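Local coordinates for endoglucanase (Komagataeibacter sucrofermentans, PDB 6VC5), which probably hydrolyses internal beta-1,4-glucosidic linkages in cellulose and related beta-glucans, as a family 8 glycoside hydrolase, at residues A[40-45]-A[305-310]; A[103-108]-A[162-167]; A[222-227]-A[274-279]; A[230-235]-A[310-315]. One frame throughout, in Å; residues are numbered along the deposited sequence. Where two conformers were deposited one is given.

From the N terminus, the chain first supplies 40-45 on helix 33-46, whose partner 305-310 comes only near the C-terminal end, on helix 300-313; contact 1 thus closes the largest loop. Within that loop, contact 2 joins the end of helix 90-106 to helix 159-169, and contact 3 later brings the start of helix 225-232 against helix 274-282; these two stand in series. Contact 4 ties the far end of helix 225-232 to 310-315, crossing both contact 1 and contact 3 along the chain. Helix 300-313 serves contacts 1 and 4, which touch where Phe42 CD1 meets Ile311 CD1 at 3.3 Å.

Contact 1 (A[40-45]-A[305-310]); sequences MLFSAA and LTMLAY
Phe42 pushes its ring from helix 40-45 into a hollow on helix 305-310 shaped by Met307 and Leu308. The two segments run in the same general sense, their axes 10.8 Å apart and inclined at 38°, a separation that large side chains must bridge. Met307 lays its CB over one face of the ring, 3.6 Å from the Phe42 centroid, in a CH-pi contact set toward the rim. The bend at chi2 (-71°) keeps Met307 SD above the same ring at a longer 5.1 Å from the centroid, a Met-aromatic contact. Leu308 closes the hollow from another direction: its CD2 lies in the ring plane at the edge, 3.4 Å from Phe42 CZ. The corner of the aromatic ring is therefore wedged between a methylene above and a methyl ahead. With CG anti to its carbonyl carbon (chi1 -57°), Phe42 reaches across the gap with the far end of its ring. Leu308 has a second bump, CD1, which rests 4.2 Å from Leu41 CD2, so a branched residue suits this place by serving two neighbours. Phe11 meets the Phe42 ring edge-to-face, and Trp8 of helix 4-15 also packs on it. This is buried apolar helix-helix packing within the (alpha/alpha)6 barrel characteristic of glycoside hydrolase family 8, joining an early helix to one near the C-terminal end.

Contact 2 (A[103-108]-A[162-167]); sequences AGKRWK and LMQAFA
Lys105 and Gln164 reach toward each other from opposite directions and join the end of helix 90-106 to helix 159-169, two helices of the (alpha/alpha)6-barrel fold of family 8 glycoside hydrolases. Their backbones stay well apart, the nearest CA atoms, those of Lys105 and Gln164, being 11.4 Å from each other. Long side chains suit such a gap, and lysine and glutamine both place a polar group at the far end. From CB, which points toward the other helix, the lysine places CG anti to its carbonyl carbon (chi1 -77°) and then runs on extended through CG, CD and CE. CG makes no close approach to 162-167, and CD comes just within 4.2 Å of Gln164 OE1. The next carbon, CE, is nearer, 3.4 Å from the same Gln164 oxygen, and NZ at the tip donates it a hydrogen bond, modelled so short that its detailed geometry is doubtful. On the other side Gln164 leaves its helix with CG anti to the backbone N, then turns at chi2 (66°) to present its amide. Leu98, Ala101 and Trp102 of helix 90-106 pack against the glutamine, while Ile113 of helix 110-126 touches the lysine. Two largely aliphatic stems thus bring an ammonium group, probably charged, to an amide oxygen. The modelled separation of Lys105 NZ from Gln164 OE1 is 2.4 Å, whereas Gln164 NE2 stands 3.6 Å from that nitrogen.

Contact 3 (A[222-227]-A[274-279]); sequences DAIRVP and PGYLAV
Tyr276 is the first residue of helix 274-279 to touch 222-227, and it receives Ile224 squarely on one ring face. Ile224 CG1 stands 3.9 Å from the centroid of the Tyr276 ring, only 10° off its normal, a CH-pi contact over the middle. CD1, at the end of the same isoleucine branch, approaches Tyr276 CD2 at 3.9 Å, and the other branch, CG2, comes 4.0 Å from Tyr276 CE1. A flat ring suits a beta-branched neighbour that can offer it three carbons. Beyond the ring, the tyrosine hydroxyl is hydrogen-bonded to Gly258 O, which ties down its polar end. Three residues on, Val279 points toward 222-227 and sets CG1 in a notch, 3.6 Å from Ile224 O and 4.0 Å from Pro227 CG. With CG1 anti to the backbone N (chi1 175°), CG2 is left anti to the carbonyl carbon and lies near Ile224 CG1. Tyr301 of helix 300-313 and Trp248 of helix 238-251 also pack on Ile224. All four touching residues are buried, and what joins the start of helix 225-232 to helix 274-282 is dispersion and shape.

Contact 4 (A[230-235]-A[310-315]); sequences LSWAHM and YIARNQ
Trp232 and Ala312 bring the two backbones within 5.2 Å, CA to CA, close to where both helices finish. After Trp232 the backbone leaves its helix: His234 has positive phi (62°), and Met235 N bonds back to Leu230 O at 2.8 Å while His234 N reaches Ser231 O, the pattern of a Schellman motif. Helix 310-313 likewise stops at Asn314, again with positive phi, and Asn314 N bonds to Tyr310 O. So close an approach needs a small residue, and alanine supplies it: the indole lies flat against Ala312, with CA 3.9 Å from the centroid of the five-membered ring and 6° off its normal, a CH-pi contact. The methyl lies over the same face near the CG-CD2 bond, Ala312 CB being 3.7 Å from Trp232 CD2. This aromatic-on-alanine packing joins helix 225-232 to helix 300-313 in the (alpha/alpha)6-barrel fold of this family. Trp232 holds CG anti to its backbone N (chi1 -176°), which carries the indole beside Ile311, the two side chains pointing the same way. Ile311 CG2 meets the six-membered ring obliquely, 3.5 Å from Trp232 CZ2. Branching at CB lets Ile311 give this methyl to the indole while its CG1 arm runs on toward helix 33-46. Pro160 of helix 159-169 also packs on Trp232, and Ile4 of helix 4-15 touches Ile311.

Contact 1 (A[40-45]-A[305-310])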
loop_
_atom_site.group_PDB
_atom_site.type_symbol
_atom_site.label_atom_id
_atom_site.label_comp_id
_atom_site.label_asym_id
_atom_site.label_seq_id
_atom_site.Cartn_x
_atom_site.Cartn_y
_atom_site.Cartn_z
ATOM N N MET A 40 -2.673 -10.150 7.309
ATOM C CA MET A 40 -2.729 -11.318 6.438
ATOM C C MET A 40 -1.437 -11.477 5.638
ATOM O O MET A 40 -0.890 -12.583 5.522
ATOM C CB MET A 40 -3.942 -11.180 5.521
ATOM C CG MET A 40 -5.270 -11.343 6.249
ATOM S SD MET A 40 -6.672 -10.883 5.168
ATOM C CE MET A 40 -6.587 -12.199 3.894
ATOM N N LEU A 41 -0.919 -10.372 5.092
ATOM C CA LEU A 41 0.298 -10.464 4.287
ATOM C C LEU A 41 1.493 -10.894 5.133
ATOM O O LEU A 41 2.303 -11.734 4.710
ATOM C CB LEU A 41 0.572 -9.117 3.612
ATOM C CG LEU A 41 1.662 -9.110 2.531
ATOM C CD1 LEU A 41 1.123 -9.763 1.267
ATOM C CD2 LEU A 41 2.135 -7.691 2.249
ATOM N N PHE A 42 1.650 -10.289 6.320
ATOM C CA PHE A 42 2.800 -10.604 7.166
ATOM C C PHE A 42 2.728 -12.034 7.700
ATOM O O PHE A 42 3.749 -12.731 7.766
ATOM C CB PHE A 42 2.902 -9.625 8.340
ATOM C CG PHE A 42 2.994 -8.161 7.955
ATOM C CD1 PHE A 42 3.340 -7.758 6.679
ATOM C CD2 PHE A 42 2.724 -7.190 8.909
ATOM C CE1 PHE A 42 3.414 -6.394 6.350
ATOM C CE2 PHE A 42 2.797 -5.841 8.592
ATOM C CZ PHE A 42 3.136 -5.448 7.303
ATOM N N SER A 43 1.534 -12.483 8.111
ATOM C CA SER A 43 1.381 -13.846 8.607
ATOM C C SER A 43 1.578 -14.875 7.499
ATOM O O SER A 43 2.152 -15.941 7.743
ATOM C CB SER A 43 0.038 -14.019 9.330
ATOM O OG SER A 43 -1.059 -13.837 8.465
ATOM N N ALA A 44 1.128 -14.572 6.277
ATOM C CA ALA A 44 1.401 -15.475 5.154
ATOM C C ALA A 44 2.898 -15.564 4.869
ATOM O O ALA A 44 3.439 -16.658 4.670
ATOM C CB ALA A 44 0.650 -15.003 3.910
ATOM N N ALA A 45 3.583 -14.415 4.827
ATOM C CA ALA A 45 5.026 -14.407 4.580
ATOM C C ALA A 45 5.788 -15.135 5.684
ATOM O O ALA A 45 6.773 -15.835 5.416
ATOM C CB ALA A 45 5.518 -12.964 4.459
ATOM N N LEU A 305 5.252 -0.282 8.006
ATOM C CA LEU A 305 6.093 0.078 6.866
ATOM C C LEU A 305 7.429 -0.663 6.900
ATOM O O LEU A 305 7.929 -1.113 5.858
ATOM C CB LEU A 305 6.298 1.597 6.839
ATOM C CG LEU A 305 7.077 2.178 5.658
ATOM C CD1 LEU A 305 6.423 1.859 4.315
ATOM C CD2 LEU A 305 7.186 3.685 5.838
ATOM N N THR A 306 8.017 -0.803 8.092
ATOM C CA THR A 306 9.250 -1.564 8.237
ATOM C C THR A 306 9.043 -3.025 7.847
ATOM O O THR A 306 9.858 -3.599 7.117
ATOM C CB THR A 306 9.742 -1.429 9.679
ATOM O OG1 THR A 306 9.986 -0.044 9.965
ATOM C CG2 THR A 306 11.051 -2.214 9.894
ATOM N N MET A 307 7.932 -3.633 8.285
ATOM C CA MET A 307 7.642 -5.007 7.883
ATOM C C MET A 307 7.523 -5.140 6.367
ATOM O O MET A 307 8.031 -6.110 5.787
ATOM C CB MET A 307 6.355 -5.506 8.537
ATOM C CG MET A 307 6.458 -5.933 9.972
ATOM S SD MET A 307 7.365 -7.478 10.309
ATOM C CE MET A 307 7.560 -8.314 8.727
ATOM N N LEU A 308 6.847 -4.190 5.713
ATOM C CA LEU A 308 6.753 -4.208 4.254
ATOM C C LEU A 308 8.143 -4.202 3.621
ATOM O O LEU A 308 8.391 -4.893 2.622
ATOM C CB LEU A 308 5.972 -2.980 3.800
ATOM C CG LEU A 308 4.452 -2.881 3.716
ATOM C CD1 LEU A 308 3.787 -3.859 2.745
ATOM C CD2 LEU A 308 3.824 -2.963 5.117
ATOM N N ALA A 309 9.075 -3.439 4.202
ATOM C CA ALA A 309 10.443 -3.426 3.688
ATOM C C ALA A 309 11.146 -4.776 3.846
ATOM O O ALA A 309 11.909 -5.180 2.962
ATOM C CB ALA A 309 11.240 -2.321 4.368
ATOM N N TYR A 310 10.938 -5.464 4.979
ATOM C CA TYR A 310 11.482 -6.810 5.159
ATOM C C TYR A 310 10.960 -7.760 4.091
ATOM O O TYR A 310 11.718 -8.570 3.544
ATOM C CB TYR A 310 11.110 -7.366 6.538
ATOM C CG TYR A 310 12.058 -6.977 7.644
ATOM C CD1 TYR A 310 13.197 -7.739 7.911
ATOM C CD2 TYR A 310 11.821 -5.862 8.423
ATOM C CE1 TYR A 310 14.074 -7.381 8.919
ATOM C CE2 TYR A 310 12.691 -5.497 9.437
ATOM C CZ TYR A 310 13.816 -6.260 9.680
ATOM O OH TYR A 310 14.675 -5.876 10.690
#

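Contact 2 (A[103-108]-A[162-167])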
loop_
_atom_site.group_PDB
_atom_site.type_symbol
_atom_site.label_atom_id
_atom_site.label_comp_id
_atom_site.label_asym_id
_atom_site.label_seq_id
_atom_site.Cartn_x
_atom_site.Cartn_y
_atom_site.Cartn_z
ATOM N N ALA A 103 -1.087 -17.086 0.555
ATOM C CA ALA A 103 -1.535 -18.139 1.462
ATOM C C ALA A 103 -2.059 -19.340 0.692
ATOM O O ALA A 103 -1.821 -20.491 1.081
ATOM C CB ALA A 103 -2.619 -17.583 2.385
ATOM N N GLY A 104 -2.796 -19.098 -0.387
ATOM C CA GLY A 104 -3.340 -20.206 -1.155
ATOM C C GLY A 104 -2.251 -21.004 -1.835
ATOM O O GLY A 104 -2.349 -22.230 -1.951
ATOM N N LYS A 105 -1.183 -20.332 -2.250
ATOM C CA LYS A 105 -0.072 -21.031 -2.880
ATOM C C LYS A 105 0.738 -21.813 -1.851
ATOM O O LYS A 105 0.995 -23.011 -2.029
ATOM C CB LYS A 105 0.779 -20.018 -3.650
ATOM C CG LYS A 105 0.117 -19.640 -4.970
ATOM C CD LYS A 105 0.713 -18.417 -5.647
ATOM C CE LYS A 105 0.115 -18.270 -7.046
ATOM N NZ LYS A 105 0.663 -17.116 -7.810
ATOM N N ARG A 106 1.105 -21.173 -0.742
ATOM C CA ARG A 106 2.004 -21.821 0.209
ATOM C C ARG A 106 1.328 -22.951 0.981
ATOM O O ARG A 106 1.988 -23.934 1.338
ATOM C CB ARG A 106 2.593 -20.778 1.153
ATOM C CG ARG A 106 2.044 -20.827 2.548
ATOM C CD ARG A 106 3.153 -21.127 3.521
ATOM N NE ARG A 106 3.871 -19.904 3.816
ATOM C CZ ARG A 106 5.087 -19.836 4.341
ATOM N NH1 ARG A 106 5.633 -18.648 4.550
ATOM N NH2 ARG A 106 5.753 -20.935 4.666
ATOM N N TRP A 107 0.025 -22.847 1.239
ATOM C CA TRP A 107 -0.695 -23.862 1.999
ATOM C C TRP A 107 -1.593 -24.726 1.122
ATOM O O TRP A 107 -2.348 -25.554 1.647
ATOM C CB TRP A 107 -1.463 -23.238 3.172
ATOM C CG TRP A 107 -0.540 -22.611 4.207
ATOM C CD1 TRP A 107 0.543 -23.196 4.806
ATOM C CD2 TRP A 107 -0.623 -21.281 4.748
ATOM N NE1 TRP A 107 1.133 -22.314 5.685
ATOM C CE2 TRP A 107 0.435 -21.135 5.668
ATOM C CE3 TRP A 107 -1.500 -20.205 4.548
ATOM C CZ2 TRP A 107 0.652 -19.948 6.379
ATOM C CZ3 TRP A 107 -1.286 -19.034 5.254
ATOM C CH2 TRP A 107 -0.219 -18.916 6.161
ATOM N N LYS A 108 -1.518 -24.563 -0.202
ATOM C CA LYS A 108 -2.231 -25.423 -1.157
ATOM C C LYS A 108 -3.744 -25.339 -0.971
ATOM O O LYS A 108 -4.450 -26.348 -1.005
ATOM C CB LYS A 108 -1.741 -26.878 -1.098
ATOM C CG LYS A 108 -0.225 -27.025 -1.229
ATOM C CD LYS A 108 0.227 -28.464 -0.974
ATOM C CE LYS A 108 0.208 -28.789 0.510
ATOM N NZ LYS A 108 0.805 -27.681 1.317
ATOM N N LEU A 162 -0.651 -6.208 -8.257
ATOM C CA LEU A 162 -1.062 -6.158 -9.658
ATOM C C LEU A 162 -0.356 -7.232 -10.475
ATOM O O LEU A 162 -0.965 -7.844 -11.358
ATOM C CB LEU A 162 -0.808 -4.761 -10.238
ATOM C CG LEU A 162 -1.509 -3.596 -9.535
ATOM C CD1 LEU A 162 -1.222 -2.296 -10.281
ATOM C CD2 LEU A 162 -2.994 -3.841 -9.436
ATOM N N MET A 163 0.930 -7.476 -10.195
ATOM C CA MET A 163 1.660 -8.529 -10.893
ATOM C C MET A 163 1.065 -9.895 -10.575
ATOM O O MET A 163 0.964 -10.765 -11.451
ATOM C CB MET A 163 3.131 -8.505 -10.462
ATOM C CG MET A 163 3.872 -7.172 -10.627
ATOM S SD MET A 163 5.671 -7.369 -10.659
ATOM C CE MET A 163 6.075 -7.885 -9.015
ATOM N N GLN A 164 0.678 -10.107 -9.313
ATOM C CA GLN A 164 0.045 -11.365 -8.942
ATOM C C GLN A 164 -1.283 -11.546 -9.665
ATOM O O GLN A 164 -1.619 -12.653 -10.099
ATOM C CB GLN A 164 -0.163 -11.411 -7.427
ATOM C CG GLN A 164 -0.805 -12.687 -6.931
ATOM C CD GLN A 164 0.080 -13.902 -7.117
ATOM O OE1 GLN A 164 -0.347 -14.919 -7.670
ATOM N NE2 GLN A 164 1.318 -13.806 -6.660
ATOM N N ALA A 165 -2.064 -10.468 -9.791
ATOM C CA ALA A 165 -3.343 -10.567 -10.488
ATOM C C ALA A 165 -3.143 -10.996 -11.938
ATOM O O ALA A 165 -3.903 -11.820 -12.464
ATOM C CB ALA A 165 -4.071 -9.224 -10.412
ATOM N N PHE A 166 -2.114 -10.464 -12.597
ATOM C CA PHE A 166 -1.822 -10.895 -13.962
ATOM C C PHE A 166 -1.381 -12.353 -14.008
ATOM O O PHE A 166 -1.772 -13.097 -14.920
ATOM C CB PHE A 166 -0.753 -10.010 -14.597
ATOM C CG PHE A 166 -0.421 -10.417 -16.002
ATOM C CD1 PHE A 166 -1.354 -10.236 -17.009
ATOM C CD2 PHE A 166 0.795 -11.010 -16.305
ATOM C CE1 PHE A 166 -1.079 -10.626 -18.314
ATOM C CE2 PHE A 166 1.080 -11.405 -17.609
ATOM C CZ PHE A 166 0.138 -11.210 -18.606
ATOM N N ALA A 167 -0.546 -12.770 -13.055
ATOM C CA ALA A 167 -0.106 -14.162 -13.010
ATOM C C ALA A 167 -1.274 -15.130 -12.836
ATOM O O ALA A 167 -1.246 -16.237 -13.387
ATOM C CB ALA A 167 0.921 -14.339 -11.892
#

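Contact 3 (A[222-227]-A[274-279])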
loop_
_atom_site.group_PDB
_atom_site.type_symbol
_atom_site.label_atom_id
_atom_site.label_comp_id
_atom_site.label_asym_id
_atom_site.label_seq_id
_atom_site.Cartn_x
_atom_site.Cartn_y
_atom_site.Cartn_z
ATOM N N ASP A 222 1.726 8.626 2.678
ATOM C CA ASP A 222 1.249 7.766 1.600
ATOM C C ASP A 222 2.326 7.525 0.535
ATOM O O ASP A 222 2.666 6.404 0.221
ATOM C CB ASP A 222 0.052 8.416 0.881
ATOM C CG ASP A 222 -1.218 8.507 1.734
ATOM O OD1 ASP A 222 -1.312 9.423 2.568
ATOM O OD2 ASP A 222 -2.149 7.723 1.520
ATOM N N ALA A 223 2.892 8.616 0.041
ATOM C CA ALA A 223 3.780 8.571 -1.103
ATOM C C ALA A 223 5.068 7.807 -0.847
ATOM O O ALA A 223 5.678 7.344 -1.758
ATOM C CB ALA A 223 4.067 9.967 -1.643
ATOM N N ILE A 224 5.418 7.633 0.410
ATOM C CA ILE A 224 6.673 6.993 0.731
ATOM C C ILE A 224 6.532 5.524 0.408
ATOM O O ILE A 224 7.526 4.920 0.059
ATOM C CB ILE A 224 6.955 7.097 2.258
ATOM C CG1 ILE A 224 8.300 6.484 2.649
ATOM C CG2 ILE A 224 5.864 6.388 3.046
ATOM C CD1 ILE A 224 9.467 7.243 2.078
ATOM N N ARG A 225 5.374 4.956 0.192
ATOM C CA ARG A 225 5.294 3.617 -0.344
ATOM C C ARG A 225 5.688 3.466 -1.810
ATOM O O ARG A 225 5.907 2.383 -2.264
ATOM C CB ARG A 225 3.956 2.969 -0.009
ATOM C CG ARG A 225 3.831 2.684 1.484
ATOM C CD ARG A 225 2.665 1.790 1.861
ATOM N NE ARG A 225 2.180 2.155 3.193
ATOM C CZ ARG A 225 2.425 1.498 4.330
ATOM N NH1 ARG A 225 1.948 1.957 5.445
ATOM N NH2 ARG A 225 3.121 0.385 4.359
ATOM N N VAL A 226 5.577 4.541 -2.564
ATOM C CA VAL A 226 5.795 4.447 -4.005
ATOM C C VAL A 226 7.168 3.890 -4.386
ATOM O O VAL A 226 7.245 2.911 -5.097
ATOM C CB VAL A 226 5.505 5.783 -4.732
ATOM C CG1 VAL A 226 5.926 5.712 -6.197
ATOM C CG2 VAL A 226 4.018 6.097 -4.631
ATOM N N PRO A 227 8.243 4.507 -3.922
ATOM C CA PRO A 227 9.552 3.927 -4.256
ATOM C C PRO A 227 9.697 2.489 -3.771
ATOM O O PRO A 227 10.331 1.677 -4.455
ATOM C CB PRO A 227 10.550 4.891 -3.588
ATOM C CG PRO A 227 9.740 5.614 -2.530
ATOM C CD PRO A 227 8.375 5.746 -3.132
ATOM N N PRO A 274 11.277 5.382 11.711
ATOM C CA PRO A 274 12.228 4.427 11.110
ATOM C C PRO A 274 11.721 3.720 9.871
ATOM O O PRO A 274 12.544 3.281 9.058
ATOM C CB PRO A 274 12.483 3.420 12.242
ATOM C CG PRO A 274 12.183 4.162 13.489
ATOM C CD PRO A 274 11.126 5.177 13.163
ATOM N N GLY A 275 10.408 3.572 9.695
ATOM C CA GLY A 275 9.925 2.960 8.468
ATOM C C GLY A 275 10.367 3.693 7.213
ATOM O O GLY A 275 10.575 3.069 6.161
ATOM N N TYR A 276 10.500 5.029 7.275
ATOM C CA TYR A 276 11.004 5.719 6.088
ATOM C C TYR A 276 12.451 5.342 5.815
ATOM O O TYR A 276 12.874 5.262 4.658
ATOM C CB TYR A 276 10.987 7.235 6.266
ATOM C CG TYR A 276 9.685 7.947 6.070
ATOM C CD1 TYR A 276 8.480 7.420 6.527
ATOM C CD2 TYR A 276 9.663 9.203 5.472
ATOM C CE1 TYR A 276 7.281 8.132 6.374
ATOM C CE2 TYR A 276 8.473 9.921 5.321
ATOM C CZ TYR A 276 7.292 9.382 5.777
ATOM O OH TYR A 276 6.113 10.082 5.638
ATOM N N LEU A 277 13.243 5.192 6.874
ATOM C CA LEU A 277 14.625 4.771 6.695
ATOM C C LEU A 277 14.688 3.389 6.066
ATOM O O LEU A 277 15.564 3.120 5.238
ATOM C CB LEU A 277 15.346 4.797 8.045
ATOM C CG LEU A 277 16.790 4.322 8.110
ATOM C CD1 LEU A 277 17.668 5.196 7.260
ATOM C CD2 LEU A 277 17.253 4.348 9.550
ATOM N N ALA A 278 13.758 2.504 6.442
ATOM C CA ALA A 278 13.685 1.196 5.798
ATOM C C ALA A 278 13.455 1.332 4.295
ATOM O O ALA A 278 14.139 0.687 3.494
ATOM C CB ALA A 278 12.576 0.370 6.441
ATOM N N VAL A 279 12.506 2.183 3.889
ATOM C CA VAL A 279 12.265 2.418 2.463
ATOM C C VAL A 279 13.497 3.013 1.782
ATOM O O VAL A 279 13.894 2.574 0.695
ATOM C CB VAL A 279 11.030 3.318 2.285
ATOM C CG1 VAL A 279 10.859 3.665 0.811
ATOM C CG2 VAL A 279 9.772 2.610 2.808
#

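Contact 4 (A[230-235]-A[310-315])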
loop_
_atom_site.group_PDB
_atom_site.type_symbol
_atom_site.label_atom_id
_atom_site.label_comp_id
_atom_site.label_asym_id
_atom_site.label_seq_id
_atom_site.Cartn_x
_atom_site.Cartn_y
_atom_site.Cartn_z
ATOM N N LEU A 230 7.692 0.170 -6.299
ATOM C CA LEU A 230 8.387 0.133 -7.585
ATOM C C LEU A 230 9.655 -0.702 -7.497
ATOM O O LEU A 230 9.941 -1.504 -8.397
ATOM C CB LEU A 230 8.730 1.549 -8.039
ATOM C CG LEU A 230 7.555 2.430 -8.453
ATOM C CD1 LEU A 230 8.065 3.830 -8.811
ATOM C CD2 LEU A 230 6.800 1.806 -9.610
ATOM N N SER A 231 10.427 -0.534 -6.422
ATOM C CA SER A 231 11.632 -1.346 -6.250
ATOM C C SER A 231 11.277 -2.823 -6.108
ATOM O O SER A 231 11.875 -3.687 -6.764
ATOM C CB SER A 231 12.412 -0.863 -5.031
ATOM O OG SER A 231 13.620 -1.593 -4.911
ATOM N N TRP A 232 10.291 -3.122 -5.263
ATOM C CA TRP A 232 9.889 -4.501 -4.995
ATOM C C TRP A 232 9.466 -5.211 -6.279
ATOM O O TRP A 232 9.829 -6.371 -6.509
ATOM C CB TRP A 232 8.741 -4.416 -3.992
ATOM C CG TRP A 232 8.135 -5.663 -3.434
ATOM C CD1 TRP A 232 8.355 -6.959 -3.810
ATOM C CD2 TRP A 232 7.170 -5.704 -2.386
ATOM N NE1 TRP A 232 7.577 -7.810 -3.040
ATOM C CE2 TRP A 232 6.841 -7.055 -2.162
ATOM C CE3 TRP A 232 6.557 -4.720 -1.603
ATOM C CZ2 TRP A 232 5.914 -7.445 -1.194
ATOM C CZ3 TRP A 232 5.640 -5.104 -0.646
ATOM C CH2 TRP A 232 5.332 -6.458 -0.445
ATOM N N ALA A 233 8.741 -4.513 -7.150
ATOM C CA ALA A 233 8.267 -5.069 -8.412
ATOM C C ALA A 233 9.283 -4.978 -9.550
ATOM O O ALA A 233 8.943 -5.345 -10.683
ATOM C CB ALA A 233 6.972 -4.371 -8.832
ATOM N N HIS A 234 10.501 -4.494 -9.293
ATOM C CA HIS A 234 11.545 -4.358 -10.320
ATOM C C HIS A 234 11.128 -3.400 -11.434
ATOM O O HIS A 234 11.472 -3.584 -12.606
ATOM C CB HIS A 234 11.989 -5.719 -10.864
ATOM C CG HIS A 234 12.321 -6.710 -9.792
ATOM N ND1 HIS A 234 13.410 -6.568 -8.959
ATOM C CD2 HIS A 234 11.698 -7.848 -9.407
ATOM C CE1 HIS A 234 13.451 -7.583 -8.114
ATOM N NE2 HIS A 234 12.423 -8.374 -8.364
ATOM N N MET A 235 10.393 -2.353 -11.057
ATOM C CA MET A 235 9.897 -1.355 -11.992
ATOM C C MET A 235 10.523 0.014 -11.784
ATOM O O MET A 235 10.132 0.962 -12.476
ATOM C CB MET A 235 8.369 -1.206 -11.880
ATOM C CG MET A 235 7.545 -2.425 -12.305
ATOM S SD MET A 235 5.776 -2.229 -11.862
ATOM C CE MET A 235 5.136 -3.835 -12.309
ATOM N N TYR A 310 10.938 -5.464 4.979
ATOM C CA TYR A 310 11.482 -6.810 5.159
ATOM C C TYR A 310 10.960 -7.760 4.091
ATOM O O TYR A 310 11.718 -8.570 3.544
ATOM C CB TYR A 310 11.110 -7.366 6.538
ATOM C CG TYR A 310 12.058 -6.977 7.644
ATOM C CD1 TYR A 310 13.197 -7.739 7.911
ATOM C CD2 TYR A 310 11.821 -5.862 8.423
ATOM C CE1 TYR A 310 14.074 -7.381 8.919
ATOM C CE2 TYR A 310 12.691 -5.497 9.437
ATOM C CZ TYR A 310 13.816 -6.260 9.680
ATOM O OH TYR A 310 14.675 -5.876 10.690
ATOM N N ILE A 311 9.666 -7.665 3.778
ATOM C CA ILE A 311 9.062 -8.545 2.782
ATOM C C ILE A 311 9.616 -8.234 1.398
ATOM O O ILE A 311 9.933 -9.148 0.620
ATOM C CB ILE A 311 7.526 -8.473 2.869
ATOM C CG1 ILE A 311 7.081 -9.057 4.210
ATOM C CG2 ILE A 311 6.864 -9.236 1.712
ATOM C CD1 ILE A 311 5.627 -8.880 4.511
ATOM N N ALA A 312 9.777 -6.945 1.084
ATOM C CA ALA A 312 10.342 -6.551 -0.202
ATOM C C ALA A 312 11.805 -6.978 -0.344
ATOM O O ALA A 312 12.216 -7.428 -1.423
ATOM C CB ALA A 312 10.195 -5.037 -0.383
ATOM N N ARG A 313 12.598 -6.838 0.716
ATOM C CA ARG A 313 13.998 -7.237 0.648
ATOM C C ARG A 313 14.133 -8.723 0.331
ATOM O O ARG A 313 15.018 -9.123 -0.439
ATOM C CB ARG A 313 14.698 -6.915 1.965
ATOM C CG ARG A 313 16.202 -7.125 1.927
ATOM C CD ARG A 313 16.841 -6.810 3.279
ATOM N NE ARG A 313 16.411 -7.735 4.325
ATOM C CZ ARG A 313 16.883 -7.736 5.568
ATOM N NH1 ARG A 313 17.814 -6.859 5.928
ATOM N NH2 ARG A 313 16.430 -8.614 6.448
ATOM N N ASN A 314 13.280 -9.555 0.930
ATOM C CA ASN A 314 13.228 -10.989 0.643
ATOM C C ASN A 314 14.598 -11.662 0.782
ATOM O O ASN A 314 15.057 -12.399 -0.095
ATOM C CB ASN A 314 12.603 -11.244 -0.723
ATOM C CG ASN A 314 12.254 -12.701 -0.935
ATOM O OD1 ASN A 314 12.118 -13.462 0.031
ATOM N ND2 ASN A 314 12.126 -13.102 -2.190
ATOM N N GLN A 315 15.251 -11.411 1.914
ATOM C CA GLN A 315 16.572 -11.979 2.164
ATOM C C GLN A 315 16.547 -13.499 2.119
ATOM O O GLN A 315 17.524 -14.116 1.679
ATOM C CB GLN A 315 17.107 -11.507 3.516
ATOM C CG GLN A 315 18.624 -11.542 3.619
ATOM C CD GLN A 315 19.151 -10.806 4.840
ATOM O OE1 GLN A 315 18.935 -11.230 5.976
ATOM N NE2 GLN A 315 19.830 -9.684 4.609
#